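Long-range contacts in proline dehydrogenase (PDB 3HAZ), which probably oxidizes proline to glutamate in two steps, pairing an FAD-dependent proline dehydrogenase with an NAD-dependent aldehyde dehydrogenase in one chain: residues L240-A249 / R286-I294; P7-D18 / K318-A329. All blocks are in the same frame, centred on the assembly; numbering follows the deposited sequence.

Contact 1 of 2, residues L240-A249 / R286-I294; sequences LSALHPRFEA and RLELSLDVI
The carbonyl oxygen Phe247 O is gripped side-on by Arg286 with two nitrogens. NE gives the straighter bond, 2.9 Å from Arg286 NE to Phe247 O with an N-H...O angle of 160°. Arg286 NH2 adds a longer one at 3.3 Å to the same oxygen, lying in the carbonyl plane on a lone pair. Both bonds stay close to the guanidinium plane, and Ser241 CB lies over one face of that group, 3.5 Å from Arg286 NH1. The third nitrogen, NH1, turns to a salt bridge with Glu283, while Ser241 OG is held by Glu282 and the backbone N of Gly200.

The Phe247 ring packs between Leu240 and Leu289, next to this grip. A chi1 of -175° swings it to the side where Arg286 passes, and the arginine's CB, CG and CD run along CD1 and CE1 on the way to the oxygen. Leu289 CD2 comes over one face in a CH-pi contact, 4.0 Å from the Phe247 ring centroid; Leu240 CB covers the opposite face, offset toward the rim. At the edge, Phe247 CZ meets Ser290 CA at 4.0 Å, and Val293 CG2 also lies near the ring plane. Leu240 then reaches on to the helix, its CD1 3.6 Å from Ser290 CB and its CD2 tip to tip with Val293 CG1.

In the proline dehydrogenase TIM barrel, this joins the loop after strand 235-238 to the start of helix 287-298, which follows the neighbouring parallel strand 276-279. Beside it, Arg246 grips the Glu248 carboxylate with two nitrogens, and Glu248 also bonds Ser251 and His832. The chemistry implies a loop fixed twice: the two bonds of Arg286 hold the Phe247 carbonyl, and the ring, sandwiched by the two leucines, packs the loop on the helix.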
loop_
_atom_site.group_PDB
_atom_site.type_symbol
_atom_site.label_atom_id
_atom_site.label_comp_id
_atom_site.label_asym_id
_atom_site.label_seq_id
_atom_site.Cartn_x
_atom_site.Cartn_y
_atom_site.Cartn_z
ATOM N N LEU A 240 24.711 48.831 5.044
ATOM C CA LEU A 240 24.016 49.938 4.387
ATOM C C LEU A 240 22.627 50.176 4.973
ATOM O O LEU A 240 22.196 51.317 5.070
ATOM C CB LEU A 240 23.923 49.711 2.877
ATOM C CG LEU A 240 25.287 49.524 2.210
ATOM C CD1 LEU A 240 25.167 49.270 0.717
ATOM C CD2 LEU A 240 26.163 50.740 2.486
ATOM N N SER A 241 21.925 49.113 5.373
ATOM C CA SER A 241 20.565 49.291 5.888
ATOM C C SER A 241 20.569 50.051 7.217
ATOM O O SER A 241 19.564 50.634 7.608
ATOM C CB SER A 241 19.824 47.951 6.027
ATOM O OG SER A 241 20.313 47.186 7.124
ATOM N N ALA A 242 21.700 50.028 7.915
ATOM C CA ALA A 242 21.826 50.773 9.165
ATOM C C ALA A 242 21.964 52.275 8.909
ATOM O O ALA A 242 21.629 53.096 9.768
ATOM C CB ALA A 242 23.021 50.261 9.967
ATOM N N LEU A 243 22.437 52.627 7.718
ATOM C CA LEU A 243 22.766 54.015 7.391
ATOM C C LEU A 243 21.680 54.767 6.629
ATOM O O LEU A 243 21.826 55.963 6.347
ATOM C CB LEU A 243 24.067 54.065 6.597
ATOM C CG LEU A 243 25.292 53.639 7.402
ATOM C CD1 LEU A 243 26.452 53.329 6.477
ATOM C CD2 LEU A 243 25.658 54.716 8.424
ATOM N N HIS A 244 20.602 54.069 6.287
ATOM C CA HIS A 244 19.487 54.685 5.575
ATOM C C HIS A 244 18.171 53.984 5.944
ATOM O O HIS A 244 18.115 52.757 5.967
ATOM C CB HIS A 244 19.720 54.630 4.065
ATOM C CG HIS A 244 18.870 55.590 3.295
ATOM N ND1 HIS A 244 17.541 55.348 3.019
ATOM C CD2 HIS A 244 19.148 56.805 2.768
ATOM C CE1 HIS A 244 17.041 56.370 2.346
ATOM N NE2 HIS A 244 17.998 57.266 2.178
ATOM N N PRO A 245 17.122 54.770 6.244
ATOM C CA PRO A 245 15.835 54.300 6.781
ATOM C C PRO A 245 14.886 53.708 5.726
ATOM O O PRO A 245 13.927 53.028 6.093
ATOM C CB PRO A 245 15.204 55.572 7.376
ATOM C CG PRO A 245 16.113 56.725 7.004
ATOM C CD PRO A 245 17.117 56.226 6.012
ATOM N N ARG A 246 15.123 53.986 4.449
ATOM C CA ARG A 246 14.393 53.301 3.387
ATOM C C ARG A 246 15.394 52.777 2.377
ATOM O O ARG A 246 15.404 53.225 1.228
ATOM C CB ARG A 246 13.387 54.221 2.666
ATOM C CG ARG A 246 12.250 54.790 3.508
ATOM C CD ARG A 246 11.335 53.738 4.130
ATOM N NE ARG A 246 10.813 52.757 3.179
ATOM C CZ ARG A 246 9.770 51.960 3.420
ATOM N NH1 ARG A 246 9.109 52.054 4.567
ATOM N NH2 ARG A 246 9.369 51.081 2.511
ATOM N N PHE A 247 16.237 51.840 2.809
ATOM C CA PHE A 247 17.224 51.219 1.933
ATOM C C PHE A 247 16.551 50.129 1.105
ATOM O O PHE A 247 16.458 48.972 1.526
ATOM C CB PHE A 247 18.399 50.649 2.742
ATOM C CG PHE A 247 19.516 50.107 1.888
ATOM C CD1 PHE A 247 19.880 48.777 1.964
ATOM C CD2 PHE A 247 20.183 50.931 0.989
ATOM C CE1 PHE A 247 20.894 48.277 1.173
ATOM C CE2 PHE A 247 21.197 50.435 0.196
ATOM C CZ PHE A 247 21.553 49.110 0.286
ATOM N N GLU A 248 16.085 50.512 -0.078
ATOM C CA GLU A 248 15.242 49.656 -0.901
ATOM C C GLU A 248 15.259 50.148 -2.346
ATOM O O GLU A 248 15.403 51.349 -2.606
ATOM C CB GLU A 248 13.800 49.691 -0.377
ATOM C CG GLU A 248 13.127 51.055 -0.583
ATOM C CD GLU A 248 11.832 51.222 0.198
ATOM O OE1 GLU A 248 11.297 50.215 0.704
ATOM O OE2 GLU A 248 11.351 52.371 0.308
ATOM N N ALA A 249 15.082 49.218 -3.279
ATOM C CA ALA A 249 15.088 49.531 -4.707
ATOM C C ALA A 249 14.177 50.699 -5.108
ATOM O O ALA A 249 14.591 51.571 -5.873
ATOM C CB ALA A 249 14.745 48.293 -5.515
ATOM N N ARG A 286 18.452 43.534 -2.056
ATOM C CA ARG A 286 19.264 44.734 -1.863
ATOM C C ARG A 286 20.632 44.652 -2.551
ATOM O O ARG A 286 21.411 45.605 -2.499
ATOM C CB ARG A 286 19.445 45.013 -0.363
ATOM C CG ARG A 286 18.180 45.534 0.330
ATOM C CD ARG A 286 18.318 45.459 1.842
ATOM N NE ARG A 286 17.510 46.465 2.532
ATOM C CZ ARG A 286 17.262 46.446 3.838
ATOM N NH1 ARG A 286 17.747 45.462 4.592
ATOM N NH2 ARG A 286 16.526 47.405 4.395
ATOM N N LEU A 287 20.931 43.522 -3.189
ATOM C CA LEU A 287 22.242 43.336 -3.816
ATOM C C LEU A 287 22.585 44.437 -4.831
ATOM O O LEU A 287 23.623 45.091 -4.733
ATOM C CB LEU A 287 22.337 41.969 -4.493
ATOM C CG LEU A 287 23.683 41.703 -5.177
ATOM C CD1 LEU A 287 24.837 41.935 -4.212
ATOM C CD2 LEU A 287 23.744 40.305 -5.771
ATOM N N GLU A 288 21.715 44.617 -5.813
ATOM C CA GLU A 288 21.934 45.596 -6.875
ATOM C C GLU A 288 22.076 47.013 -6.336
ATOM O O GLU A 288 22.954 47.763 -6.758
ATOM C CB GLU A 288 20.781 45.550 -7.880
ATOM C CG GLU A 288 20.743 44.305 -8.737
ATOM C CD GLU A 288 19.703 44.398 -9.843
ATOM O OE1 GLU A 288 19.007 45.436 -9.916
ATOM O OE2 GLU A 288 19.586 43.438 -10.640
ATOM N N LEU A 289 21.197 47.379 -5.408
ATOM C CA LEU A 289 21.224 48.712 -4.824
ATOM C C LEU A 289 22.522 48.913 -4.051
ATOM O O LEU A 289 23.151 49.965 -4.134
ATOM C CB LEU A 289 20.014 48.922 -3.909
ATOM C CG LEU A 289 19.885 50.312 -3.277
ATOM C CD1 LEU A 289 19.790 51.407 -4.347
ATOM C CD2 LEU A 289 18.689 50.358 -2.338
ATOM N N SER A 290 22.936 47.890 -3.313
ATOM C CA SER A 290 24.159 47.992 -2.523
ATOM C C SER A 290 25.381 48.217 -3.415
ATOM O O SER A 290 26.257 49.022 -3.097
ATOM C CB SER A 290 24.351 46.740 -1.663
ATOM O OG SER A 290 24.834 45.660 -2.445
ATOM N N LEU A 291 25.444 47.491 -4.526
ATOM C CA LEU A 291 26.545 47.645 -5.469
ATOM C C LEU A 291 26.554 49.043 -6.103
ATOM O O LEU A 291 27.619 49.608 -6.359
ATOM C CB LEU A 291 26.498 46.543 -6.540
ATOM C CG LEU A 291 26.789 45.124 -6.018
ATOM C CD1 LEU A 291 26.602 44.057 -7.094
ATOM C CD2 LEU A 291 28.192 45.036 -5.438
ATOM N N ASP A 292 25.372 49.604 -6.344
ATOM C CA ASP A 292 25.269 50.975 -6.856
ATOM C C ASP A 292 25.868 51.952 -5.851
ATOM O O ASP A 292 26.638 52.838 -6.209
ATOM C CB ASP A 292 23.809 51.361 -7.079
ATOM C CG ASP A 292 23.185 50.648 -8.262
ATOM O OD1 ASP A 292 23.934 50.157 -9.137
ATOM O OD2 ASP A 292 21.940 50.580 -8.307
ATOM N N VAL A 293 25.487 51.793 -4.588
ATOM C CA VAL A 293 25.967 52.668 -3.532
ATOM C C VAL A 293 27.476 52.499 -3.360
ATOM O O VAL A 293 28.218 53.480 -3.292
ATOM C CB VAL A 293 25.236 52.381 -2.208
ATOM C CG1 VAL A 293 25.977 53.007 -1.022
ATOM C CG2 VAL A 293 23.797 52.872 -2.292
ATOM N N ILE A 294 27.922 51.247 -3.320
ATOM C CA ILE A 294 29.337 50.938 -3.119
ATOM C C ILE A 294 30.213 51.489 -4.246
ATOM O O ILE A 294 31.306 52.002 -3.995
ATOM C CB ILE A 294 29.561 49.413 -2.968
ATOM C CG1 ILE A 294 29.048 48.942 -1.607
ATOM C CG2 ILE A 294 31.021 49.055 -3.118
ATOM C CD1 ILE A 294 29.074 47.433 -1.427
#

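Contact 2 of 2, residues P7-D18 / K318-A329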
loop_
_atom_site.group_PDB
_atom_site.type_symbol
_atom_site.label_atom_id
_atom_site.label_comp_id
_atom_site.label_asym_id
_atom_site.label_seq_id
_atom_site.Cartn_x
_atom_site.Cartn_y
_atom_site.Cartn_z
ATOM N N PRO A 7 32.303 49.732 -14.851
ATOM C CA PRO A 7 31.271 48.757 -15.224
ATOM C C PRO A 7 29.859 49.341 -15.152
ATOM O O PRO A 7 29.600 50.225 -14.335
ATOM C CB PRO A 7 31.435 47.661 -14.161
ATOM C CG PRO A 7 32.153 48.354 -13.018
ATOM C CD PRO A 7 33.119 49.240 -13.729
ATOM N N PRO A 8 28.951 48.845 -16.005
ATOM C CA PRO A 8 27.538 49.249 -15.988
ATOM C C PRO A 8 26.873 48.826 -14.683
ATOM O O PRO A 8 27.363 47.911 -14.024
ATOM C CB PRO A 8 26.925 48.458 -17.156
ATOM C CG PRO A 8 28.086 48.000 -17.985
ATOM C CD PRO A 8 29.225 47.822 -17.028
ATOM N N PRO A 9 25.770 49.487 -14.306
ATOM C CA PRO A 9 25.061 49.091 -13.087
ATOM C C PRO A 9 24.797 47.591 -13.089
ATOM O O PRO A 9 24.333 47.060 -14.093
ATOM C CB PRO A 9 23.752 49.870 -13.180
ATOM C CG PRO A 9 24.115 51.099 -13.960
ATOM C CD PRO A 9 25.155 50.660 -14.954
ATOM N N PHE A 10 25.100 46.923 -11.980
ATOM C CA PHE A 10 24.978 45.469 -11.902
ATOM C C PHE A 10 23.546 44.988 -12.151
ATOM O O PHE A 10 22.598 45.505 -11.559
ATOM C CB PHE A 10 25.469 44.980 -10.542
ATOM C CG PHE A 10 25.536 43.487 -10.417
ATOM C CD1 PHE A 10 26.591 42.780 -10.968
ATOM C CD2 PHE A 10 24.562 42.795 -9.725
ATOM C CE1 PHE A 10 26.664 41.403 -10.840
ATOM C CE2 PHE A 10 24.627 41.416 -9.591
ATOM C CZ PHE A 10 25.679 40.721 -10.152
ATOM N N THR A 11 23.395 43.983 -13.012
ATOM C CA THR A 11 22.069 43.496 -13.372
ATOM C C THR A 11 22.041 42.031 -13.842
ATOM O O THR A 11 21.408 41.701 -14.845
ATOM C CB THR A 11 21.419 44.410 -14.445
ATOM O OG1 THR A 11 20.141 43.885 -14.820
ATOM C CG2 THR A 11 22.306 44.511 -15.680
ATOM N N ALA A 12 22.712 41.152 -13.106
ATOM C CA ALA A 12 22.700 39.722 -13.423
ATOM C C ALA A 12 21.310 39.110 -13.239
ATOM O O ALA A 12 20.517 39.600 -12.431
ATOM C CB ALA A 12 23.716 38.982 -12.563
ATOM N N PRO A 13 21.010 38.036 -13.991
ATOM C CA PRO A 13 19.732 37.332 -13.822
ATOM C C PRO A 13 19.543 36.871 -12.379
ATOM O O PRO A 13 20.456 36.286 -11.794
ATOM C CB PRO A 13 19.866 36.130 -14.765
ATOM C CG PRO A 13 20.818 36.608 -15.830
ATOM C CD PRO A 13 21.818 37.460 -15.081
ATOM N N TYR A 14 18.359 37.132 -11.832
ATOM C CA TYR A 14 18.096 36.986 -10.404
ATOM C C TYR A 14 18.114 35.543 -9.916
ATOM O O TYR A 14 18.713 35.239 -8.887
ATOM C CB TYR A 14 16.743 37.621 -10.059
ATOM C CG TYR A 14 16.599 38.044 -8.612
ATOM C CD1 TYR A 14 17.232 39.192 -8.137
ATOM C CD2 TYR A 14 15.825 37.305 -7.723
ATOM C CE1 TYR A 14 17.098 39.592 -6.820
ATOM C CE2 TYR A 14 15.686 37.696 -6.404
ATOM C CZ TYR A 14 16.325 38.841 -5.959
ATOM O OH TYR A 14 16.188 39.237 -4.647
ATOM N N ALA A 15 17.446 34.657 -10.648
ATOM C CA ALA A 15 17.278 33.276 -10.200
ATOM C C ALA A 15 17.422 32.257 -11.327
ATOM O O ALA A 15 16.466 31.561 -11.655
ATOM C CB ALA A 15 15.920 33.107 -9.522
ATOM N N PRO A 16 18.624 32.157 -11.913
ATOM C CA PRO A 16 18.853 31.189 -12.996
ATOM C C PRO A 16 18.712 29.739 -12.533
ATOM O O PRO A 16 18.661 29.467 -11.329
ATOM C CB PRO A 16 20.294 31.478 -13.436
ATOM C CG PRO A 16 20.929 32.183 -12.283
ATOM C CD PRO A 16 19.834 32.925 -11.571
ATOM N N ASP A 17 18.655 28.824 -13.498
ATOM C CA ASP A 17 18.428 27.400 -13.240
ATOM C C ASP A 17 19.618 26.720 -12.562
ATOM O O ASP A 17 20.742 26.766 -13.063
ATOM C CB ASP A 17 18.099 26.688 -14.557
ATOM C CG ASP A 17 18.081 25.177 -14.422
ATOM O OD1 ASP A 17 17.324 24.652 -13.574
ATOM O OD2 ASP A 17 18.821 24.514 -15.177
ATOM N N ASP A 18 19.355 26.073 -11.429
ATOM C CA ASP A 18 20.403 25.442 -10.634
ATOM C C ASP A 18 21.195 24.406 -11.429
ATOM O O ASP A 18 22.421 24.345 -11.337
ATOM C CB ASP A 18 19.807 24.770 -9.394
ATOM C CG ASP A 18 19.089 25.749 -8.478
ATOM O OD1 ASP A 18 18.187 26.480 -8.951
ATOM O OD2 ASP A 18 19.418 25.772 -7.274
ATOM N N LYS A 318 23.265 32.632 -6.619
ATOM C CA LYS A 318 23.656 32.256 -7.967
ATOM C C LYS A 318 24.404 33.393 -8.665
ATOM O O LYS A 318 25.232 33.148 -9.541
ATOM C CB LYS A 318 22.422 31.823 -8.767
ATOM C CG LYS A 318 21.579 30.761 -8.045
ATOM C CD LYS A 318 20.277 30.471 -8.791
ATOM C CE LYS A 318 19.467 29.375 -8.088
ATOM N NZ LYS A 318 18.063 29.274 -8.617
ATOM N N ARG A 319 24.137 34.631 -8.253
ATOM C CA ARG A 319 24.793 35.801 -8.852
ATOM C C ARG A 319 26.212 36.049 -8.334
ATOM O O ARG A 319 26.887 36.966 -8.792
ATOM C CB ARG A 319 23.954 37.066 -8.633
ATOM C CG ARG A 319 22.654 37.117 -9.434
ATOM C CD ARG A 319 21.815 38.328 -9.042
ATOM N NE ARG A 319 21.381 38.254 -7.650
ATOM C CZ ARG A 319 20.731 39.221 -7.011
ATOM N NH1 ARG A 319 20.429 40.351 -7.639
ATOM N NH2 ARG A 319 20.384 39.056 -5.739
ATOM N N ALA A 320 26.666 35.229 -7.393
ATOM C CA ALA A 320 27.937 35.489 -6.706
ATOM C C ALA A 320 29.128 35.686 -7.654
ATOM O O ALA A 320 29.899 36.638 -7.507
ATOM C CB ALA A 320 28.228 34.389 -5.696
ATOM N N SER A 321 29.283 34.788 -8.623
ATOM C CA SER A 321 30.422 34.863 -9.532
ATOM C C SER A 321 30.408 36.162 -10.349
ATOM O O SER A 321 31.462 36.739 -10.631
ATOM C CB SER A 321 30.463 33.641 -10.458
ATOM O OG SER A 321 31.679 33.605 -11.190
ATOM N N ALA A 322 29.213 36.615 -10.718
ATOM C CA ALA A 322 29.061 37.852 -11.481
ATOM C C ALA A 322 29.366 39.083 -10.625
ATOM O O ALA A 322 29.887 40.081 -11.122
ATOM C CB ALA A 322 27.655 37.942 -12.076
ATOM N N VAL A 323 29.037 39.013 -9.339
ATOM C CA VAL A 323 29.378 40.095 -8.422
ATOM C C VAL A 323 30.901 40.254 -8.350
ATOM O O VAL A 323 31.432 41.371 -8.319
ATOM C CB VAL A 323 28.814 39.844 -7.012
ATOM C CG1 VAL A 323 29.289 40.919 -6.056
ATOM C CG2 VAL A 323 27.278 39.789 -7.051
ATOM N N ILE A 324 31.602 39.125 -8.333
ATOM C CA ILE A 324 33.058 39.140 -8.292
ATOM C C ILE A 324 33.630 39.800 -9.550
ATOM O O ILE A 324 34.548 40.614 -9.463
ATOM C CB ILE A 324 33.623 37.727 -8.091
ATOM C CG1 ILE A 324 33.282 37.230 -6.685
ATOM C CG2 ILE A 324 35.136 37.710 -8.299
ATOM C CD1 ILE A 324 33.703 35.795 -6.423
ATOM N N ASP A 325 33.070 39.470 -10.711
ATOM C CA ASP A 325 33.479 40.116 -11.960
ATOM C C ASP A 325 33.287 41.627 -11.868
ATOM O O ASP A 325 34.143 42.400 -12.293
ATOM C CB ASP A 325 32.668 39.591 -13.146
ATOM C CG ASP A 325 32.977 38.139 -13.483
ATOM O OD1 ASP A 325 34.063 37.643 -13.113
ATOM O OD2 ASP A 325 32.133 37.497 -14.141
ATOM N N TYR A 326 32.142 42.031 -11.324
ATOM C CA TYR A 326 31.783 43.440 -11.201
ATOM C C TYR A 326 32.733 44.168 -10.256
ATOM O O TYR A 326 33.193 45.279 -10.543
ATOM C CB TYR A 326 30.332 43.573 -10.710
ATOM C CG TYR A 326 29.881 44.997 -10.467
ATOM C CD1 TYR A 326 29.362 45.768 -11.501
ATOM C CD2 TYR A 326 29.969 45.567 -9.205
ATOM C CE1 TYR A 326 28.945 47.067 -11.284
ATOM C CE2 TYR A 326 29.559 46.864 -8.977
ATOM C CZ TYR A 326 29.049 47.613 -10.021
ATOM O OH TYR A 326 28.641 48.908 -9.794
ATOM N N VAL A 327 33.027 43.536 -9.128
ATOM C CA VAL A 327 33.916 44.124 -8.143
ATOM C C VAL A 327 35.327 44.282 -8.706
ATOM O O VAL A 327 35.977 45.307 -8.489
ATOM C CB VAL A 327 33.943 43.304 -6.832
ATOM C CG1 VAL A 327 35.020 43.836 -5.894
ATOM C CG2 VAL A 327 32.583 43.358 -6.161
ATOM N N ASP A 328 35.793 43.278 -9.444
ATOM C CA ASP A 328 37.116 43.361 -10.060
ATOM C C ASP A 328 37.193 44.499 -11.079
ATOM O O ASP A 328 38.163 45.252 -11.102
ATOM C CB ASP A 328 37.505 42.041 -10.729
ATOM C CG ASP A 328 38.956 42.034 -11.190
ATOM O OD1 ASP A 328 39.843 42.313 -10.351
ATOM O OD2 ASP A 328 39.208 41.758 -12.383
ATOM N N ALA A 329 36.175 44.610 -11.928
ATOM C CA ALA A 329 36.129 45.675 -12.925
ATOM C C ALA A 329 36.112 47.039 -12.248
ATOM O O ALA A 329 36.728 47.995 -12.718
ATOM C CB ALA A 329 34.915 45.510 -13.812
HETATM O O HOH W 1 28.891 50.661 -11.791
HETATM O O HOH W 2 25.930 48.551 -9.657
HETATM O O HOH W 3 20.833 41.245 -10.277
HETATM O O HOH W 4 21.101 35.435 -7.212
HETATM O O HOH W 5 17.636 27.476 -6.170
#
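Lys318 and Asp18 form the salt bridge of this contact, 2.8 Å from Lys318 NZ to Asp18 OD1, with the nitrogen above the carboxylate plane. The same NZ bonds Pro16 O at 2.8 Å, nearly along the C=O axis, and Tyr363 O outside the segments. Lys318 is extended beyond CG, which lays its methylenes along the Pro16 ring and delivers the ammonium to these oxygens. With an alanine in place of Lys318, the Asp18 carboxylate is likely to lose its charged partner, Pro16 O its donor, and the Pro16 ring the methylenes it packs on.

The aromatic contacts centre on Phe10, whose edge is turned toward the Tyr326 face in an offset edge-to-face pair, planes at 71°. Phe10 CB sits over that face, 4.2 Å from the Tyr326 centroid, while Phe10 CZ touches Val323 CG2 at 3.6 Å. Pro7 packs on Tyr326 and Ala329. Farther along, Tyr14 CD1 lies over the Arg319 guanidinium, 3.4 Å from Arg319 NH1; NH2 is held by Gln317 and Ala284 O.

Waters fill in the polar links: two join Tyr326 OH to Pro7 O and Phe10 N, and another bridges Arg319 NH1 to Ala12 O.

The proline-rich N-terminal arm makes no regular backbone pairing with 318-329, so its hold on helix 320-333 of the barrel depends on side chains and bridging waters.

Both contacts lie on the same side of the chain's centre and meet through helix 287-298. One side of that helix faces the loop 240-249 in contact 1; Leu287 and Leu291 on it pack against Arg319 and Phe10 of contact 2. Along the chain contact 1 is nested within the loop that contact 2 closes. Neither is wholly buried, but contact 1 lies nearer the chain's centre, with more than half of its touching residues buried, and joins the loop after strand 235-238 to helix 287-298 by an arginine-to-carbonyl grip and one phenylalanine ring packed on the helix. Contact 2, farther out, straps a distant N-terminal arm over helix 320-333 and relies more on waters, prolines and a salt bridge.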